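Local coordinates for protein gamma-glutamyltransferase 1 Threonine peptidase. MEROPS family T03 (PDB 7D9E) that forms the large subunit of a gamma-glutamyltranspeptidase, an Ntn hydrolase that transfers gamma-glutamyl groups to acceptors, a reaction linked to theanine synthesis, at residues T60-A65 against M132-A137; E148-A153 against K204-I209. All blocks are in the same frame, centred on the assembly; numbering follows the deposited sequence.

Contact 1. Residues T60-A65 against M132-A137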
loop_
_atom_site.group_PDB
_atom_site.type_symbol
_atom_site.label_atom_id
_atom_site.label_comp_id
_atom_site.label_asym_id
_atom_site.label_seq_id
_atom_site.Cartn_x
_atom_site.Cartn_y
_atom_site.Cartn_z
ATOM N N THR A 60 16.236 -3.948 0.362
ATOM C CA THR A 60 15.579 -2.641 0.300
ATOM C C THR A 60 14.514 -2.499 1.382
ATOM O O THR A 60 14.427 -1.460 2.054
ATOM C CB THR A 60 14.971 -2.471 -1.093
ATOM O OG1 THR A 60 16.013 -2.498 -2.077
ATOM C CG2 THR A 60 14.205 -1.147 -1.193
ATOM N N ALA A 61 13.711 -3.542 1.586
ATOM C CA ALA A 61 12.657 -3.479 2.589
ATOM C C ALA A 61 13.229 -3.307 3.986
ATOM O O ALA A 61 12.683 -2.552 4.795
ATOM C CB ALA A 61 11.795 -4.734 2.519
ATOM N N PHE A 62 14.335 -3.995 4.303
ATOM C CA PHE A 62 14.924 -3.759 5.620
ATOM C C PHE A 62 15.563 -2.381 5.696
ATOM O O PHE A 62 15.512 -1.731 6.751
ATOM C CB PHE A 62 15.908 -4.865 5.990
ATOM C CG PHE A 62 15.251 -6.142 6.448
ATOM C CD1 PHE A 62 14.547 -6.191 7.632
ATOM C CD2 PHE A 62 15.358 -7.294 5.686
ATOM C CE1 PHE A 62 13.961 -7.392 8.072
ATOM C CE2 PHE A 62 14.781 -8.495 6.115
ATOM C CZ PHE A 62 14.062 -8.529 7.288
ATOM N N THR A 63 16.134 -1.890 4.585
ATOM C CA THR A 63 16.720 -0.548 4.590
ATOM C C THR A 63 15.666 0.503 4.898
ATOM O O THR A 63 15.874 1.370 5.758
ATOM C CB THR A 63 17.399 -0.247 3.254
ATOM O OG1 THR A 63 18.573 -1.059 3.134
ATOM C CG2 THR A 63 17.848 1.201 3.186
ATOM N N LEU A 64 14.512 0.422 4.230
ATOM C CA LEU A 64 13.461 1.405 4.464
ATOM C C LEU A 64 12.828 1.277 5.846
ATOM O O LEU A 64 12.265 2.259 6.347
ATOM C CB LEU A 64 12.409 1.296 3.366
ATOM C CG LEU A 64 12.913 1.578 1.949
ATOM C CD1 LEU A 64 11.871 1.201 0.883
ATOM C CD2 LEU A 64 13.303 3.039 1.808
ATOM N N ALA A 65 12.908 0.099 6.476
ATOM C CA ALA A 65 12.484 -0.053 7.860
ATOM C C ALA A 65 13.339 0.785 8.800
ATOM O O ALA A 65 12.909 1.085 9.926
ATOM C CB ALA A 65 12.541 -1.529 8.238
ATOM N N MET A 132 8.246 -12.081 8.494
ATOM C CA MET A 132 7.865 -13.357 7.893
ATOM C C MET A 132 7.740 -13.290 6.389
ATOM O O MET A 132 8.176 -14.211 5.681
ATOM C CB MET A 132 6.608 -13.911 8.565
ATOM C CG MET A 132 6.316 -15.305 8.064
ATOM S SD MET A 132 7.357 -16.500 8.772
ATOM C CE MET A 132 6.626 -16.586 10.514
ATOM N N GLY A 133 7.114 -12.228 5.880
ATOM C CA GLY A 133 6.966 -12.072 4.445
ATOM C C GLY A 133 8.296 -12.042 3.721
ATOM O O GLY A 133 8.512 -12.789 2.760
ATOM N N LEU A 134 9.216 -11.197 4.189
ATOM C CA LEU A 134 10.516 -11.083 3.533
ATOM C C LEU A 134 11.266 -12.406 3.599
ATOM O O LEU A 134 11.914 -12.817 2.622
ATOM C CB LEU A 134 11.314 -9.957 4.178
ATOM C CG LEU A 134 10.647 -8.579 4.100
ATOM C CD1 LEU A 134 11.442 -7.556 4.904
ATOM C CD2 LEU A 134 10.505 -8.154 2.656
ATOM N N TRP A 135 11.172 -13.106 4.737
ATOM C CA TRP A 135 11.776 -14.425 4.850
ATOM C C TRP A 135 11.203 -15.406 3.833
ATOM O O TRP A 135 11.947 -16.103 3.130
ATOM C CB TRP A 135 11.534 -14.968 6.256
ATOM C CG TRP A 135 12.080 -16.355 6.422
ATOM C CD1 TRP A 135 11.368 -17.514 6.461
ATOM C CD2 TRP A 135 13.459 -16.720 6.554
ATOM N NE1 TRP A 135 12.218 -18.584 6.613
ATOM C CE2 TRP A 135 13.508 -18.122 6.669
ATOM C CE3 TRP A 135 14.655 -15.994 6.588
ATOM C CZ2 TRP A 135 14.700 -18.813 6.827
ATOM C CZ3 TRP A 135 15.844 -16.690 6.743
ATOM C CH2 TRP A 135 15.854 -18.086 6.855
ATOM N N GLU A 136 9.873 -15.502 3.768
ATOM C CA GLU A 136 9.251 -16.443 2.844
ATOM C C GLU A 136 9.629 -16.139 1.398
ATOM O O GLU A 136 9.908 -17.060 0.626
ATOM C CB GLU A 136 7.731 -16.444 3.017
ATOM C CG GLU A 136 7.234 -17.081 4.314
ATOM C CD GLU A 136 7.649 -18.534 4.499
ATOM O OE1 GLU A 136 8.166 -19.152 3.542
ATOM O OE2 GLU A 136 7.466 -19.054 5.619
ATOM N N ALA A 137 9.649 -14.860 1.013
ATOM C CA ALA A 137 10.027 -14.521 -0.352
ATOM C C ALA A 137 11.469 -14.924 -0.628
ATOM O O ALA A 137 11.775 -15.513 -1.668
ATOM C CB ALA A 137 9.840 -13.021 -0.594
#

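Contact 2. Residues E148-A153 against K204-I209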
loop_
_atom_site.group_PDB
_atom_site.type_symbol
_atom_site.label_atom_id
_atom_site.label_comp_id
_atom_site.label_asym_id
_atom_site.label_seq_id
_atom_site.Cartn_x
_atom_site.Cartn_y
_atom_site.Cartn_z
ATOM N N GLU A 148 23.691 -11.396 4.775
ATOM C CA GLU A 148 24.365 -10.315 4.064
ATOM C C GLU A 148 23.372 -9.268 3.566
ATOM O O GLU A 148 23.710 -8.078 3.483
ATOM C CB GLU A 148 25.153 -10.892 2.884
ATOM C CG GLU A 148 26.291 -11.834 3.279
ATOM C CD GLU A 148 27.166 -11.289 4.390
ATOM N N LEU A 149 22.141 -9.675 3.257
ATOM C CA LEU A 149 21.138 -8.727 2.782
ATOM C C LEU A 149 20.679 -7.770 3.873
ATOM O O LEU A 149 20.100 -6.721 3.560
ATOM C CB LEU A 149 19.940 -9.509 2.255
ATOM C CG LEU A 149 20.230 -10.364 1.016
ATOM C CD1 LEU A 149 18.961 -11.124 0.667
ATOM C CD2 LEU A 149 20.710 -9.537 -0.161
ATOM N N LEU A 150 20.891 -8.115 5.138
ATOM C CA LEU A 150 20.545 -7.237 6.241
ATOM C C LEU A 150 21.648 -6.232 6.541
ATOM O O LEU A 150 21.386 -5.237 7.225
ATOM C CB LEU A 150 20.268 -8.064 7.504
ATOM C CG LEU A 150 18.867 -8.620 7.787
ATOM C CD1 LEU A 150 17.887 -7.530 8.150
ATOM C CD2 LEU A 150 18.365 -9.422 6.571
ATOM N N THR A 151 22.864 -6.428 6.026
ATOM C CA THR A 151 23.958 -5.570 6.460
ATOM C C THR A 151 23.756 -4.109 6.059
ATOM O O THR A 151 24.104 -3.234 6.866
ATOM C CB THR A 151 25.325 -6.103 6.006
ATOM O OG1 THR A 151 25.377 -6.232 4.587
ATOM C CG2 THR A 151 25.558 -7.452 6.627
ATOM N N PRO A 152 23.217 -3.775 4.878
ATOM C CA PRO A 152 22.977 -2.352 4.598
ATOM C C PRO A 152 22.058 -1.700 5.616
ATOM O O PRO A 152 22.354 -0.608 6.120
ATOM C CB PRO A 152 22.344 -2.375 3.194
ATOM C CG PRO A 152 22.881 -3.618 2.566
ATOM C CD PRO A 152 22.917 -4.619 3.708
ATOM N N ALA A 153 20.933 -2.348 5.924
ATOM C CA ALA A 153 19.999 -1.794 6.895
ATOM C C ALA A 153 20.645 -1.654 8.264
ATOM O O ALA A 153 20.456 -0.644 8.954
ATOM C CB ALA A 153 18.764 -2.688 6.979
ATOM N N LYS A 204 20.559 -3.478 16.620
ATOM C CA LYS A 204 20.729 -4.765 17.292
ATOM C C LYS A 204 19.603 -5.726 16.916
ATOM O O LYS A 204 19.839 -6.927 16.724
ATOM C CB LYS A 204 20.816 -4.563 18.805
ATOM C CG LYS A 204 22.114 -3.859 19.238
ATOM C CD LYS A 204 22.143 -3.555 20.736
ATOM N N THR A 205 18.375 -5.219 16.792
ATOM C CA THR A 205 17.259 -6.055 16.367
ATOM C C THR A 205 17.514 -6.630 14.981
ATOM O O THR A 205 17.297 -7.827 14.732
ATOM C CB THR A 205 15.979 -5.218 16.378
ATOM O OG1 THR A 205 15.716 -4.772 17.713
ATOM C CG2 THR A 205 14.780 -6.000 15.858
ATOM N N LEU A 206 17.984 -5.784 14.061
ATOM C CA LEU A 206 18.277 -6.248 12.711
ATOM C C LEU A 206 19.433 -7.237 12.682
ATOM O O LEU A 206 19.447 -8.129 11.820
ATOM C CB LEU A 206 18.547 -5.056 11.800
ATOM C CG LEU A 206 17.303 -4.196 11.552
ATOM C CD1 LEU A 206 17.744 -2.873 10.953
ATOM C CD2 LEU A 206 16.330 -4.901 10.635
ATOM N N GLU A 207 20.405 -7.100 13.593
ATOM C CA GLU A 207 21.466 -8.100 13.695
ATOM C C GLU A 207 20.912 -9.456 14.110
ATOM O O GLU A 207 21.322 -10.496 13.571
ATOM C CB GLU A 207 22.552 -7.648 14.675
ATOM C CG GLU A 207 23.313 -6.416 14.239
ATOM C CD GLU A 207 24.496 -6.113 15.144
ATOM O OE1 GLU A 207 24.285 -5.923 16.359
ATOM O OE2 GLU A 207 25.639 -6.077 14.639
ATOM N N ARG A 208 19.990 -9.473 15.075
ATOM C CA ARG A 208 19.360 -10.732 15.467
ATOM C C ARG A 208 18.576 -11.338 14.309
ATOM O O ARG A 208 18.624 -12.558 14.090
ATOM C CB ARG A 208 18.443 -10.520 16.672
ATOM C CG ARG A 208 19.197 -10.097 17.934
ATOM C CD ARG A 208 18.349 -10.163 19.190
ATOM N NE ARG A 208 17.156 -9.324 19.136
ATOM C CZ ARG A 208 17.121 -8.043 19.490
ATOM N NH1 ARG A 208 18.226 -7.448 19.916
ATOM N NH2 ARG A 208 15.985 -7.361 19.408
ATOM N N ILE A 209 17.826 -10.510 13.577
ATOM C CA ILE A 209 17.082 -11.004 12.416
ATOM C C ILE A 209 18.036 -11.534 11.357
ATOM O O ILE A 209 17.755 -12.548 10.699
ATOM C CB ILE A 209 16.160 -9.893 11.872
ATOM C CG1 ILE A 209 15.066 -9.584 12.891
ATOM C CG2 ILE A 209 15.548 -10.310 10.551
ATOM C CD1 ILE A 209 14.247 -8.321 12.615
#

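Contact 1. Residues T60-A65 against M132-A137
Leu134 reaches across to Phe62 and Ala61 and joins two helices, 53-67 and 130-141, in what is probably a helical layer of the Ntn-hydrolase fold. Helix 130-141 sends a single branched side chain into the contact, and both of its methyls take part. Leu134 CD1 lies over one face of the Phe62 ring as a CH-pi contact, 3.8 Å from the ring centroid and only 17° off the normal. It sits slightly toward the rim, nearest the CE2-CZ bond, and it serves Ala61 as well as the ring. The other methyl adds a second touch on the alanine, where Leu134 CD2 meets Ala61 CB at 3.7 Å.

The two larger side chains run past each other in opposite directions, and the leucine methyl comes to rest over the face of the ring. Leu134 holds CG opposite its carbonyl carbon, and its second torsion (chi2 174°) stretches CD1 outward from CA, which gives that methyl its reach. Alanine suits position 61 because its small methyl lets a leucine end come close to the helix surface. Phenylalanine suits position 62 because its flat face accepts a methyl and its remaining surface meets Leu150 and Ala153 of helix 146-159 and Ile74. An alanine in place of Phe62 would probably leave Leu134 CD1 without its aromatic platform and open a gap between the helices.

No hydrogen bond crosses between the two segments, and the three touching residues are buried, so apolar packing carries the contact. A second chain borders it: Phe4 of that chain packs on Thr60 and Ala61, and Tyr18 of that chain hydrogen-bonds through OH to Ala61 O. The alanine methyl itself is straddled by the leucine fork, for Ala61 CB lies as near to Leu134 CD1, 3.7 Å, as to the other methyl.

Contact 2. Residues E148-A153 against K204-I209
Leu206 pushes its forked end into the shallow hollow between Leu150 and Ala153, residues one turn apart on the facing helix. This is antiparallel helix-helix packing: the segments of helices 146-159 and 200-212 run at 173° to each other, with axes 9.4 Å apart. Each methyl of the fork has its own wall. Leu206 CD2 touches Leu150 CD1 at 3.9 Å, while Leu206 CD1 lies 4.1 Å from Ala153 CB. The alanine forms the low side of the hollow, since a single methyl lets the leucine settle against the backbone, where Leu206 CD1 also comes near Ala153 O.

The fit is reciprocal. Leu150 crosses Leu206 at about a right angle, and Leu150 CD1 enters the notch between Leu206 and Ile209, though Ile209 CG2, 4.4 Å from it, is a looser wall. Leu150 has an unextended shape: its second torsion (chi2 -70°) folds both methyls back beside CA, and Leu150 CG and Leu150 CD1 both come near the facing backbone, 4.1 and 4.0 Å from Leu206 O. Phe62 of helix 53-67 also borders the hollow, touching Leu150, Ala153 and Leu206.

Pro152 has no N-H to give to the preceding turn, and helix 146-159 kinks here. Just before it, Glu148 O takes two bonds from one residue, Thr151 N and Thr151 OG1, the hydroxyl at 2.7 Å. Thr151 thus serves its own helix and points away from the contact. On the other helix, Arg208 likewise turns elsewhere, making a salt bridge to Asp216.

All four touching residues are buried aliphatics, and no hydrogen bond joins the segments. The contact therefore depends on shape and on the exclusion of water, while the polar groups of Thr151 and Arg208 bond elsewhere.

The two contacts follow one another along the chain, contact 1 closing before contact 2 opens, and their centres lie only 11 Å apart on the same side of the chain's centre. They involve four helices, 53-67, 130-141, 146-159 and 200-212, the middle two consecutive in sequence. Phe62 connects them: beyond its role in contact 1 it presses on contact 2, with Phe62 CD1 3.7 Å from Leu206 CD2 and its carbonyl O 3.4 Å from Ala153 CB. Through Phe62 the two contacts join into one apolar patch among these four helices of the large subunit. Contact 1 is the deeper, its centre about 12 Å from that of the chain against about 22 Å for contact 2.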